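Local coordinates for protein cellulase (Soil metagenome, PDB 5I2U) that probably hydrolyses the beta-1,4-glucosidic bonds of cellulose, as a halotolerant glycoside hydrolase family 5 enzyme with a TIM-barrel fold, at residues K134-E137 with E138-F142; A144-A147 with E148-E152; V172-Y175 with S176-I180; D200-L203 with H204-A207. All blocks are in the same frame, centred on the assembly; numbering follows the deposited sequence.

Contact 1 (K134-E137 with E138-F142); sequences KYTE and EAKTF
Thr141 turns OG1 back along the helix, opposite its own carbonyl carbon (chi1 -40°), and that torsion sets the hydroxyl 2.7 Å from Glu137 O, to which it donates. Thr141 N binds the same oxygen at 3.1 Å, and the two donors arrive from opposite faces of the carbonyl plane, so one acceptor is gripped twice. Lys140 likewise sends CG beside its backbone N (chi1 -69°) and then runs extended. CG passes 3.4 Å from Thr136 O, and CE lies alongside the methyl CG2 of Thr136 at 3.9 Å, the two side chains pointing the same way. These are i to i+4 pairings in the first turns of helix 136-150, the helix of the beta-alpha-beta unit between strands 124-130 and 156-159 of the TIM barrel. Tyr135 occupies the N-cap position; its O accepts from Ala139 N at 2.9 Å, nearly along the C=O axis, and its CB packs 3.6 Å from Glu138 CG. The ring leads away from the helix, where OH bonds to Glu95. Beyond Thr136, Lys140 NZ forms a salt bridge with Glu178 of helix 169-186; an alanine here would probably leave that carboxylate without its mate and strip the Thr136 methyl of its aliphatic neighbour. One water accepts from Glu137 N at 3.2 Å and donates weakly to Glu138 OE2.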
ATOM      1  N   LYS A 134     -16.763  -5.335  -4.417  1.00 44.60           N
ATOM      2  CA  LYS A 134     -16.797  -6.085  -3.162  1.00 43.26           C
ATOM      3  C   LYS A 134     -16.773  -7.596  -3.414  1.00 41.21           C
ATOM      4  O   LYS A 134     -17.689  -8.132  -4.043  1.00 43.28           O
ATOM      5  CB  LYS A 134     -18.055  -5.707  -2.372  1.00 44.08           C
ATOM      6  CG  LYS A 134     -17.992  -6.134  -0.916  1.00 45.49           C
ATOM      7  CD  LYS A 134     -19.249  -5.756  -0.161  1.00 45.97           C
ATOM      8  CE  LYS A 134     -20.330  -6.797  -0.363  1.00 46.20           C
ATOM      9  NZ  LYS A 134     -21.637  -6.195  -0.044  1.00 46.76           N
ATOM     10  N   TYR A 135     -15.737  -8.270  -2.913  1.00 39.50           N
ATOM     11  CA  TYR A 135     -15.518  -9.716  -3.128  1.00 36.77           C
ATOM     12  C   TYR A 135     -15.262 -10.408  -1.788  1.00 40.86           C
ATOM     13  O   TYR A 135     -14.162 -10.928  -1.518  1.00 38.48           O
ATOM     14  CB  TYR A 135     -14.335  -9.925  -4.063  1.00 36.08           C
ATOM     15  CG  TYR A 135     -14.510  -9.315  -5.425  1.00 35.90           C
ATOM     16  CD1 TYR A 135     -15.457  -9.830  -6.330  1.00 38.49           C
ATOM     17  CD2 TYR A 135     -13.730  -8.233  -5.836  1.00 33.09           C
ATOM     18  CE1 TYR A 135     -15.624  -9.273  -7.598  1.00 36.22           C
ATOM     19  CE2 TYR A 135     -13.878  -7.685  -7.110  1.00 33.08           C
ATOM     20  CZ  TYR A 135     -14.826  -8.203  -7.984  1.00 33.03           C
ATOM     21  OH  TYR A 135     -14.973  -7.650  -9.244  1.00 32.52           O
ATOM     22  N   THR A 136     -16.306 -10.412  -0.954  1.00 44.67           N
ATOM     23  CA  THR A 136     -16.207 -10.794   0.463  1.00 43.63           C
ATOM     24  C   THR A 136     -15.675 -12.210   0.691  1.00 40.89           C
ATOM     25  O   THR A 136     -14.770 -12.410   1.488  1.00 43.70           O
ATOM     26  CB  THR A 136     -17.570 -10.640   1.176  1.00 46.34           C
ATOM     27  OG1 THR A 136     -18.178  -9.396   0.808  1.00 47.18           O
ATOM     28  CG2 THR A 136     -17.404 -10.666   2.686  1.00 46.15           C
ATOM     29  N   GLU A 137     -16.221 -13.186  -0.015  1.00 44.41           N
ATOM     30  CA  GLU A 137     -15.853 -14.590   0.205  1.00 47.66           C
ATOM     31  C   GLU A 137     -14.460 -14.907  -0.337  1.00 44.25           C
ATOM     32  O   GLU A 137     -13.725 -15.705   0.252  1.00 45.63           O
ATOM     33  CB  GLU A 137     -16.940 -15.520  -0.398  1.00 51.52           C
ATOM     34  CG  GLU A 137     -16.991 -16.987   0.041  1.00 54.86           C
ATOM     35  CD  GLU A 137     -16.794 -17.155   1.542  1.00 56.78           C
ATOM     36  OE1 GLU A 137     -17.796 -16.964   2.245  1.00 50.90           O
ATOM     37  OE2 GLU A 137     -15.658 -17.439   2.018  1.00 55.86           O
ATOM     38  N   GLU A 138     -14.084 -14.251  -1.436  1.00 46.01           N
ATOM     39  CA  GLU A 138     -12.756 -14.430  -2.039  1.00 45.32           C
ATOM     40  C   GLU A 138     -11.690 -13.845  -1.104  1.00 38.82           C
ATOM     41  O   GLU A 138     -10.605 -14.437  -0.928  1.00 28.38           O
ATOM     42  CB  GLU A 138     -12.617 -13.745  -3.421  1.00 49.51           C
ATOM     43  CG  GLU A 138     -13.865 -13.449  -4.273  1.00 56.59           C
ATOM     44  CD  GLU A 138     -14.684 -14.609  -4.809  1.00 61.93           C
ATOM     45  OE1 GLU A 138     -14.334 -15.793  -4.611  1.00 63.82           O
ATOM     46  OE2 GLU A 138     -15.711 -14.278  -5.467  1.00 69.28           O
ATOM     47  N   ALA A 139     -12.003 -12.666  -0.544  1.00 36.75           N
ATOM     48  CA  ALA A 139     -11.112 -11.993   0.405  1.00 39.48           C
ATOM     49  C   ALA A 139     -10.857 -12.858   1.647  1.00 43.45           C
ATOM     50  O   ALA A 139      -9.705 -13.036   2.049  1.00 41.86           O
ATOM     51  CB  ALA A 139     -11.669 -10.634   0.808  1.00 41.20           C
ATOM     52  N   LYS A 140     -11.922 -13.430   2.212  1.00 39.99           N
ATOM     53  CA  LYS A 140     -11.789 -14.303   3.383  1.00 38.89           C
ATOM     54  C   LYS A 140     -10.934 -15.520   3.101  1.00 37.05           C
ATOM     55  O   LYS A 140     -10.084 -15.873   3.900  1.00 38.97           O
ATOM     56  CB  LYS A 140     -13.153 -14.761   3.893  1.00 38.50           C
ATOM     57  CG  LYS A 140     -13.989 -13.652   4.515  1.00 44.17           C
ATOM     58  CD  LYS A 140     -15.445 -14.072   4.642  1.00 47.15           C
ATOM     59  CE  LYS A 140     -16.205 -13.109   5.528  1.00 52.67           C
ATOM     60  NZ  LYS A 140     -17.626 -13.499   5.748  1.00 54.15           N
ATOM     61  N   THR A 141     -11.154 -16.166   1.964  1.00 37.62           N
ATOM     62  CA  THR A 141     -10.389 -17.373   1.640  1.00 36.19           C
ATOM     63  C   THR A 141      -8.945 -17.051   1.336  1.00 35.25           C
ATOM     64  O   THR A 141      -8.057 -17.796   1.727  1.00 33.19           O
ATOM     65  CB  THR A 141     -10.974 -18.068   0.421  1.00 39.09           C
ATOM     66  OG1 THR A 141     -12.401 -18.016   0.496  1.00 42.19           O
ATOM     67  CG2 THR A 141     -10.502 -19.510   0.265  1.00 38.70           C
ATOM     68  N   PHE A 142      -8.727 -15.950   0.611  1.00 37.04           N
ATOM     69  CA  PHE A 142      -7.384 -15.497   0.264  1.00 34.83           C
ATOM     70  C   PHE A 142      -6.608 -15.110   1.524  1.00 34.44           C
ATOM     71  O   PHE A 142      -5.493 -15.581   1.749  1.00 33.82           O
ATOM     72  CB  PHE A 142      -7.426 -14.307  -0.710  1.00 34.36           C
ATOM     73  CG  PHE A 142      -6.079 -13.688  -0.951  1.00 35.33           C
ATOM     74  CD1 PHE A 142      -5.083 -14.405  -1.607  1.00 33.76           C
ATOM     75  CD2 PHE A 142      -5.777 -12.413  -0.466  1.00 34.89           C
ATOM     76  CE1 PHE A 142      -3.831 -13.861  -1.809  1.00 30.84           C
ATOM     77  CE2 PHE A 142      -4.519 -11.868  -0.669  1.00 34.26           C
ATOM     78  CZ  PHE A 142      -3.551 -12.592  -1.354  1.00 33.23           C
TER
HETATM   79  O   HOH W   1     -16.915 -12.904  -3.083  1.00 39.12           O

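Contact 2 (A144-A147 with E148-E152). With MG (magnesium ion), chain H.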
ATOM      1  N   ALA A 144      -7.192 -15.777   4.722  1.00 32.01           N
ATOM      2  CA  ALA A 144      -6.996 -16.952   5.580  1.00 32.64           C
ATOM      3  C   ALA A 144      -5.749 -17.737   5.175  1.00 32.33           C
ATOM      4  O   ALA A 144      -4.929 -18.095   6.027  1.00 33.73           O
ATOM      5  CB  ALA A 144      -8.227 -17.859   5.557  1.00 34.32           C
ATOM      6  N   GLY A 145      -5.585 -17.953   3.872  1.00 33.08           N
ATOM      7  CA  GLY A 145      -4.416 -18.648   3.348  1.00 33.93           C
ATOM      8  C   GLY A 145      -3.139 -17.850   3.533  1.00 34.64           C
ATOM      9  O   GLY A 145      -2.107 -18.409   3.865  1.00 37.30           O
ATOM     10  N   MET A 146      -3.206 -16.545   3.295  1.00 38.69           N
ATOM     11  CA  MET A 146      -2.061 -15.655   3.518  1.00 37.20           C
ATOM     12  C   MET A 146      -1.732 -15.558   5.005  1.00 36.96           C
ATOM     13  O   MET A 146      -0.566 -15.578   5.384  1.00 38.05           O
ATOM     14  CB  MET A 146      -2.324 -14.254   2.943  1.00 36.55           C
ATOM     15  CG  MET A 146      -2.336 -14.156   1.419  1.00 37.41           C
ATOM     16  SD  MET A 146      -0.778 -14.517   0.581  1.00 42.06           S
ATOM     17  CE  MET A 146      -1.090 -16.200   0.038  1.00 43.00           C
ATOM     18  N   ALA A 147      -2.758 -15.442   5.843  1.00 36.31           N
ATOM     19  CA  ALA A 147      -2.571 -15.419   7.298  1.00 35.74           C
ATOM     20  C   ALA A 147      -1.895 -16.681   7.816  1.00 33.84           C
ATOM     21  O   ALA A 147      -1.016 -16.588   8.660  1.00 30.61           O
ATOM     22  CB  ALA A 147      -3.894 -15.214   8.011  1.00 37.73           C
ATOM     23  N   GLU A 148      -2.304 -17.840   7.296  1.00 37.94           N
ATOM     24  CA  GLU A 148      -1.731 -19.139   7.702  1.00 39.99           C
ATOM     25  C   GLU A 148      -0.277 -19.238   7.276  1.00 37.78           C
ATOM     26  O   GLU A 148       0.578 -19.578   8.080  1.00 38.64           O
ATOM     27  CB  GLU A 148      -2.560 -20.329   7.158  1.00 43.13           C
ATOM     28  CG  GLU A 148      -1.948 -21.766   7.363  1.00 49.00           C
ATOM     29  CD  GLU A 148      -1.645 -22.137   8.833  1.00 53.37           C
ATOM     30  OE1 GLU A 148      -2.172 -21.491   9.775  1.00 53.84           O
ATOM     31  OE2 GLU A 148      -0.872 -23.103   9.059  1.00 53.56           O
ATOM     32  N   LYS A 149       0.001 -18.923   6.019  1.00 43.43           N
ATOM     33  CA  LYS A 149       1.362 -19.012   5.487  1.00 44.27           C
ATOM     34  C   LYS A 149       2.318 -18.029   6.141  1.00 39.85           C
ATOM     35  O   LYS A 149       3.451 -18.389   6.464  1.00 34.20           O
ATOM     36  CB  LYS A 149       1.382 -18.773   3.963  1.00 51.43           C
ATOM     37  CG  LYS A 149       0.941 -19.962   3.120  1.00 60.22           C
ATOM     38  CD  LYS A 149       1.695 -20.027   1.793  1.00 64.79           C
ATOM     39  CE  LYS A 149       3.073 -20.661   1.962  1.00 69.43           C
ATOM     40  NZ  LYS A 149       3.903 -20.581   0.726  1.00 69.04           N
ATOM     41  N   TYR A 150       1.885 -16.775   6.279  1.00 35.26           N
ATOM     42  CA  TYR A 150       2.831 -15.680   6.513  1.00 34.43           C
ATOM     43  C   TYR A 150       2.598 -14.849   7.775  1.00 32.22           C
ATOM     44  O   TYR A 150       3.329 -13.897   8.001  1.00 32.91           O
ATOM     45  CB  TYR A 150       2.858 -14.747   5.291  1.00 37.40           C
ATOM     46  CG  TYR A 150       3.290 -15.370   3.973  1.00 36.14           C
ATOM     47  CD1 TYR A 150       4.566 -15.910   3.819  1.00 37.70           C
ATOM     48  CD2 TYR A 150       2.443 -15.366   2.866  1.00 35.60           C
ATOM     49  CE1 TYR A 150       4.976 -16.459   2.611  1.00 37.89           C
ATOM     50  CE2 TYR A 150       2.843 -15.907   1.656  1.00 38.49           C
ATOM     51  CZ  TYR A 150       4.114 -16.455   1.529  1.00 39.31           C
ATOM     52  OH  TYR A 150       4.516 -17.011   0.330  1.00 39.01           O
ATOM     53  N   GLY A 151       1.614 -15.213   8.603  1.00 34.30           N
ATOM     54  CA  GLY A 151       1.194 -14.379   9.738  1.00 33.80           C
ATOM     55  C   GLY A 151       2.153 -14.273  10.917  1.00 34.48           C
ATOM     56  O   GLY A 151       2.010 -13.372  11.746  1.00 28.17           O
ATOM     57  N   GLU A 152       3.143 -15.169  10.985  1.00 34.87           N
ATOM     58  CA  GLU A 152       4.177 -15.098  12.031  1.00 38.63           C
ATOM     59  C   GLU A 152       5.326 -14.160  11.668  1.00 37.13           C
ATOM     60  O   GLU A 152       6.067 -13.738  12.556  1.00 36.43           O
ATOM     61  CB  GLU A 152       4.720 -16.497  12.361  1.00 44.21           C
ATOM     62  CG  GLU A 152       3.731 -17.347  13.150  1.00 47.80           C
ATOM     63  CD  GLU A 152       4.049 -17.430  14.629  1.00 53.31           C
ATOM     64  OE1 GLU A 152       4.438 -16.397  15.237  1.00 64.71           O
ATOM     65  OE2 GLU A 152       3.893 -18.529  15.198  1.00 53.79           O
TER
HETATM   66 MG    MG H 406       1.325 -12.189  13.438  1.00 38.58          MG
HETATM   67  O   HOH W   2       1.301 -14.434  14.260  1.00 40.50           O
HETATM   68  O   HOH W   3       3.150 -12.111  14.370  1.00 21.18           O
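Met146 and Tyr150 meet one turn apart near the C-terminal end of helix 136-150, an outer helix of the TIM barrel, in a Met-aromatic contact. The tyrosine can be followed outward. Its CB lies 3.5 Å from Met146 O, the carbonyl that also accepts from Tyr150 N at 2.9 Å. CG stays close to that oxygen, and CD2 has moved far enough to meet the sulfur as well. At CE2 the partner is Met146 SD, 4.0 Å away. The sulfur stands 87° off the ring normal and 5.2 Å from the centroid, which places it at the ring edge and not over a face. Met146 reaches this spot because its chain bends at chi2 (-64°) and again at chi3, bringing SD forward to the next turn, beside the tyrosine ring, while the two side chains point the same way. Lys149 CB sits above one ring face, 3.7 Å from the plane and toward the rim. The tyrosine side chain also packs on Thr112 and Ile115 of helix 104-120, and Met146 on Leu108 and Ile111 of the same helix. A serine in place of Tyr150 would probably open a gap against that helix and leave the Met146 sulfur without its aromatic edge. Gly151 N gives Ala147 O a weak bond, again four residues back. Its carbonyl oxygen binds magnesium, whose protein ligands also include Asp187, Asp189 and Asn190; two waters are bound as well, and Gly151 O stands 2.2 Å from the metal.

Contact 3 (V172-Y175 with S176-I180); sequences VKTY and SEEVI
Over one face of the Tyr175 ring lies the methyl CG2 of Val179, 4.2 Å from the centroid and 17° off the normal, a CH-pi contact between residues four apart on helix 169-186 of the TIM barrel. At the ring's edge, near its plane, is Ser176 N, with CD1 3.4 Å away. Tyr175 and Val179 run side by side in the same direction: CG of the tyrosine is anti to the backbone N (chi1 169°), which carries the ring forward along the helix and under the valine methyl. The phenolic OH bonds to Ile160 O, and the ring also meets that of Trp161. Ser176 instead directs its hydroxyl backwards. OG donates to Val172 O at 2.8 Å while Ser176 N donates to the same oxygen from the opposite face of its plane, so a buried hydroxyl is satisfied inside the helix. On the more open flank, the extended Lys173 chain crosses that of Glu177, and CE comes 3.4 Å from OE2. The salt bridge from Lys173 NZ to Glu177 OE2 is 3.6 Å long, and NZ has a second carboxylate partner in Asp209. Glu177 OE1 takes a hydrogen bond from a water at 3.0 Å.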
ATOM      1  N   VAL A 172     -18.799  -1.349   3.565  1.00 45.58           N
ATOM      2  CA  VAL A 172     -17.366  -1.588   3.570  1.00 48.22           C
ATOM      3  C   VAL A 172     -16.889  -1.963   4.978  1.00 46.18           C
ATOM      4  O   VAL A 172     -15.977  -2.774   5.132  1.00 46.98           O
ATOM      5  CB  VAL A 172     -16.577  -0.363   3.023  1.00 47.03           C
ATOM      6  CG1 VAL A 172     -15.070  -0.630   3.044  1.00 43.25           C
ATOM      7  CG2 VAL A 172     -17.028  -0.027   1.603  1.00 43.24           C
ATOM      8  N   LYS A 173     -17.496  -1.363   5.996  1.00 49.74           N
ATOM      9  CA  LYS A 173     -17.208  -1.718   7.398  1.00 50.36           C
ATOM     10  C   LYS A 173     -17.585  -3.166   7.708  1.00 44.93           C
ATOM     11  O   LYS A 173     -16.876  -3.832   8.447  1.00 47.45           O
ATOM     12  CB  LYS A 173     -17.951  -0.779   8.357  1.00 51.19           C
ATOM     13  CG  LYS A 173     -17.562  -0.886   9.829  1.00 52.52           C
ATOM     14  CD  LYS A 173     -18.584  -0.168  10.698  1.00 60.12           C
ATOM     15  CE  LYS A 173     -18.187  -0.144  12.161  1.00 64.93           C
ATOM     16  NZ  LYS A 173     -19.384  -0.116  13.049  1.00 72.23           N
ATOM     17  N   THR A 174     -18.714  -3.629   7.171  1.00 46.46           N
ATOM     18  CA  THR A 174     -19.178  -5.004   7.385  1.00 47.83           C
ATOM     19  C   THR A 174     -18.208  -5.987   6.754  1.00 45.87           C
ATOM     20  O   THR A 174     -17.755  -6.915   7.412  1.00 50.83           O
ATOM     21  CB  THR A 174     -20.586  -5.219   6.798  1.00 55.07           C
ATOM     22  OG1 THR A 174     -21.476  -4.198   7.288  1.00 54.34           O
ATOM     23  CG2 THR A 174     -21.140  -6.604   7.174  1.00 56.43           C
ATOM     24  N   TYR A 175     -17.888  -5.762   5.482  1.00 43.54           N
ATOM     25  CA  TYR A 175     -16.852  -6.513   4.775  1.00 40.59           C
ATOM     26  C   TYR A 175     -15.571  -6.583   5.589  1.00 38.96           C
ATOM     27  O   TYR A 175     -14.960  -7.648   5.737  1.00 33.20           O
ATOM     28  CB  TYR A 175     -16.582  -5.835   3.424  1.00 41.52           C
ATOM     29  CG  TYR A 175     -15.366  -6.290   2.620  1.00 37.90           C
ATOM     30  CD1 TYR A 175     -14.063  -5.919   2.992  1.00 39.17           C
ATOM     31  CD2 TYR A 175     -15.520  -7.033   1.456  1.00 38.83           C
ATOM     32  CE1 TYR A 175     -12.957  -6.301   2.248  1.00 39.01           C
ATOM     33  CE2 TYR A 175     -14.412  -7.421   0.699  1.00 41.01           C
ATOM     34  CZ  TYR A 175     -13.131  -7.048   1.095  1.00 42.20           C
ATOM     35  OH  TYR A 175     -12.028  -7.426   0.351  1.00 38.71           O
ATOM     36  N   SER A 176     -15.184  -5.429   6.122  1.00 40.03           N
ATOM     37  CA  SER A 176     -13.935  -5.289   6.860  1.00 41.56           C
ATOM     38  C   SER A 176     -13.951  -6.028   8.195  1.00 40.50           C
ATOM     39  O   SER A 176     -12.999  -6.741   8.511  1.00 35.81           O
ATOM     40  CB  SER A 176     -13.608  -3.810   7.065  1.00 39.58           C
ATOM     41  OG  SER A 176     -13.332  -3.228   5.812  1.00 42.53           O
ATOM     42  N   GLU A 177     -15.023  -5.843   8.969  1.00 41.79           N
ATOM     43  CA  GLU A 177     -15.247  -6.615  10.220  1.00 46.62           C
ATOM     44  C   GLU A 177     -15.137  -8.121   9.953  1.00 42.50           C
ATOM     45  O   GLU A 177     -14.420  -8.830  10.657  1.00 44.72           O
ATOM     46  CB  GLU A 177     -16.619  -6.296  10.844  1.00 46.74           C
ATOM     47  CG  GLU A 177     -16.693  -4.935  11.538  1.00 51.70           C
ATOM     48  CD  GLU A 177     -18.114  -4.415  11.776  1.00 55.82           C
ATOM     49  OE1 GLU A 177     -19.092  -4.912  11.159  1.00 56.42           O
ATOM     50  OE2 GLU A 177     -18.254  -3.478  12.593  1.00 55.55           O
ATOM     51  N   GLU A 178     -15.810  -8.583   8.903  1.00 40.78           N
ATOM     52  CA  GLU A 178     -15.829 -10.006   8.571  1.00 43.95           C
ATOM     53  C   GLU A 178     -14.482 -10.575   8.111  1.00 41.47           C
ATOM     54  O   GLU A 178     -14.112 -11.669   8.518  1.00 35.84           O
ATOM     55  CB  GLU A 178     -16.919 -10.292   7.540  1.00 49.22           C
ATOM     56  CG  GLU A 178     -18.318 -10.220   8.134  1.00 53.72           C
ATOM     57  CD  GLU A 178     -19.421 -10.508   7.128  1.00 57.32           C
ATOM     58  OE1 GLU A 178     -19.144 -11.103   6.071  1.00 54.46           O
ATOM     59  OE2 GLU A 178     -20.579 -10.135   7.414  1.00 66.61           O
ATOM     60  N   VAL A 179     -13.746  -9.820   7.297  1.00 41.11           N
ATOM     61  CA  VAL A 179     -12.409 -10.234   6.845  1.00 37.29           C
ATOM     62  C   VAL A 179     -11.395 -10.135   7.975  1.00 33.22           C
ATOM     63  O   VAL A 179     -10.559 -11.034   8.146  1.00 26.86           O
ATOM     64  CB  VAL A 179     -11.946  -9.410   5.615  1.00 38.41           C
ATOM     65  CG1 VAL A 179     -10.502  -9.720   5.249  1.00 37.88           C
ATOM     66  CG2 VAL A 179     -12.857  -9.688   4.421  1.00 39.44           C
ATOM     67  N   ILE A 180     -11.454  -9.038   8.733  1.00 32.88           N
ATOM     68  CA  ILE A 180     -10.602  -8.876   9.928  1.00 36.71           C
ATOM     69  C   ILE A 180     -10.808 -10.044  10.894  1.00 37.75           C
ATOM     70  O   ILE A 180      -9.835 -10.594  11.430  1.00 38.98           O
ATOM     71  CB  ILE A 180     -10.864  -7.530  10.663  1.00 39.12           C
ATOM     72  CG1 ILE A 180     -10.290  -6.356   9.851  1.00 38.70           C
ATOM     73  CG2 ILE A 180     -10.255  -7.509  12.073  1.00 38.30           C
ATOM     74  CD1 ILE A 180     -10.892  -5.012  10.220  1.00 38.16           C
TER
HETATM   75  O   HOH W   4     -21.960  -4.219  10.622  1.00 37.24           O

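Contact 4 (D200-L203 with H204-A207); sequences DQDL and HLVA
His204 packs its imidazole beside Asp202 through an uncommon helical conformation: chi1 of 74° places CG in the crowded position between its own backbone N and carbonyl carbon. The ring is thereby swung back over the start of the helix. CE1 comes 3.6 Å from Asp202 OD1, and Asp202 CA sits in the ring plane at its edge, 3.5 Å from ND1. Carboxylate and imidazole point the same way with planes 76° apart. ND1 is buried here without a polar partner. Leu205 CG rests above one face of the imidazole, toward the rim, and lies 4.1 Å from Asp202 CB.

Asp202 is the N-cap residue and the centre of an inverse gamma turn. Its side chain does not cap; with chi1 at -64°, the carboxylate is engaged by His198 through OD2. Asp202 O receives weak bonds from Leu205 N and Val206 N, whereas Ala207 N gives Leu203 O a shorter one of 2.7 Å. The turn thus leads from helix 197-200 into helix 203-208. Leu203 packs against Met221 of strand 217-224 and Ala239 of helix 230-241, while Leu205 and Val206 touch Trp169 on helix 169-186.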
ATOM      1  N   ASP A 200     -10.631   5.363  -1.013  1.00 34.88           N
ATOM      2  CA  ASP A 200     -10.056   5.701   0.292  1.00 34.78           C
ATOM      3  C   ASP A 200      -9.967   7.224   0.528  1.00 38.68           C
ATOM      4  O   ASP A 200      -8.934   7.727   0.980  1.00 39.43           O
ATOM      5  CB  ASP A 200      -8.697   5.031   0.489  1.00 35.05           C
ATOM      6  CG  ASP A 200      -8.687   3.585   0.021  1.00 38.76           C
ATOM      7  OD1 ASP A 200      -9.561   2.806   0.465  1.00 41.57           O
ATOM      8  OD2 ASP A 200      -7.804   3.232  -0.795  1.00 35.00           O
ATOM      9  N   GLN A 201     -11.051   7.940   0.211  1.00 37.81           N
ATOM     10  CA  GLN A 201     -11.185   9.375   0.527  1.00 42.73           C
ATOM     11  C   GLN A 201     -12.189   9.674   1.646  1.00 42.82           C
ATOM     12  O   GLN A 201     -12.144  10.750   2.226  1.00 46.32           O
ATOM     13  CB  GLN A 201     -11.578  10.162  -0.722  1.00 44.86           C
ATOM     14  CG  GLN A 201     -10.513  10.174  -1.817  1.00 46.00           C
ATOM     15  CD  GLN A 201     -11.031  10.685  -3.145  1.00 46.01           C
ATOM     16  OE1 GLN A 201     -12.041  11.388  -3.202  1.00 48.02           O
ATOM     17  NE2 GLN A 201     -10.356  10.315  -4.227  1.00 43.65           N
ATOM     18  N   ASP A 202     -13.063   8.723   1.983  1.00 47.41           N
ATOM     19  CA  ASP A 202     -14.139   8.967   2.953  1.00 48.46           C
ATOM     20  C   ASP A 202     -13.757   8.616   4.386  1.00 48.55           C
ATOM     21  O   ASP A 202     -14.478   7.899   5.068  1.00 50.29           O
ATOM     22  CB  ASP A 202     -15.412   8.227   2.536  1.00 44.05           C
ATOM     23  CG  ASP A 202     -15.961   8.725   1.225  1.00 44.31           C
ATOM     24  OD1 ASP A 202     -15.535   9.809   0.786  1.00 45.65           O
ATOM     25  OD2 ASP A 202     -16.815   8.039   0.620  1.00 41.25           O
ATOM     26  N   LEU A 203     -12.643   9.175   4.845  1.00 48.90           N
ATOM     27  CA  LEU A 203     -12.193   8.997   6.217  1.00 50.60           C
ATOM     28  C   LEU A 203     -13.121   9.673   7.223  1.00 48.98           C
ATOM     29  O   LEU A 203     -13.248   9.204   8.349  1.00 50.83           O
ATOM     30  CB  LEU A 203     -10.773   9.547   6.393  1.00 53.37           C
ATOM     31  CG  LEU A 203      -9.643   8.847   5.642  1.00 54.75           C
ATOM     32  CD1 LEU A 203      -8.373   9.658   5.809  1.00 58.60           C
ATOM     33  CD2 LEU A 203      -9.435   7.426   6.135  1.00 53.29           C
ATOM     34  N   HIS A 204     -13.710  10.802   6.835  1.00 48.21           N
ATOM     35  CA  HIS A 204     -14.784  11.454   7.606  1.00 50.35           C
ATOM     36  C   HIS A 204     -16.005  10.548   7.930  1.00 50.44           C
ATOM     37  O   HIS A 204     -16.617  10.712   8.989  1.00 51.00           O
ATOM     38  CB  HIS A 204     -15.250  12.740   6.903  1.00 53.35           C
ATOM     39  CG  HIS A 204     -16.082  12.505   5.678  1.00 52.67           C
ATOM     40  ND1 HIS A 204     -15.717  11.626   4.677  1.00 53.15           N
ATOM     41  CD2 HIS A 204     -17.253  13.054   5.284  1.00 50.10           C
ATOM     42  CE1 HIS A 204     -16.637  11.631   3.732  1.00 54.64           C
ATOM     43  NE2 HIS A 204     -17.579  12.490   4.075  1.00 55.48           N
ATOM     44  N   LEU A 205     -16.341   9.604   7.042  1.00 45.75           N
ATOM     45  CA  LEU A 205     -17.359   8.591   7.343  1.00 47.38           C
ATOM     46  C   LEU A 205     -16.829   7.556   8.343  1.00 47.91           C
ATOM     47  O   LEU A 205     -17.546   7.126   9.246  1.00 45.13           O
ATOM     48  CB  LEU A 205     -17.846   7.890   6.069  1.00 47.97           C
ATOM     49  CG  LEU A 205     -18.622   8.715   5.030  1.00 53.92           C
ATOM     50  CD1 LEU A 205     -19.265   7.796   3.992  1.00 49.75           C
ATOM     51  CD2 LEU A 205     -19.683   9.616   5.662  1.00 55.57           C
ATOM     52  N   VAL A 206     -15.572   7.163   8.165  1.00 51.57           N
ATOM     53  CA  VAL A 206     -14.870   6.275   9.109  1.00 51.74           C
ATOM     54  C   VAL A 206     -14.800   6.911  10.506  1.00 49.38           C
ATOM     55  O   VAL A 206     -15.018   6.232  11.505  1.00 41.67           O
ATOM     56  CB  VAL A 206     -13.439   5.915   8.590  1.00 50.90           C
ATOM     57  CG1 VAL A 206     -12.566   5.251   9.663  1.00 50.40           C
ATOM     58  CG2 VAL A 206     -13.532   5.046   7.332  1.00 52.37           C
ATOM     59  N   ALA A 207     -14.486   8.206  10.558  1.00 50.88           N
ATOM     60  CA  ALA A 207     -14.398   8.953  11.825  1.00 52.16           C
ATOM     61  C   ALA A 207     -15.685   8.860  12.651  1.00 50.13           C
ATOM     62  O   ALA A 207     -15.630   8.639  13.860  1.00 50.44           O
ATOM     63  CB  ALA A 207     -14.046  10.412  11.557  1.00 53.04           C
TER

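Overall arrangement
From the N terminus the four contacts follow in series, each local to one continuous stretch; none nests within or crosses another. Contact 1 opens helix 136-150 as the chain leaves the loop after strand 124-130, and contact 2 finishes the same helix, their centres 15 Å apart, before the chain enters strand 156-159. Contact 3 lies in the next barrel helix, 169-186, and touches contact 1 directly: Ala139 CB packs 3.3 Å from Tyr175 OH. Contacts 1 and 3 thus join neighbouring helices 136-150 and 169-186. Contact 4 begins helix 203-208 in the connection between strands 192-194 and 217-224, with nearest atoms about 7 Å from contact 3. Contacts 2 and 4 are farthest separated, centres 28 Å apart.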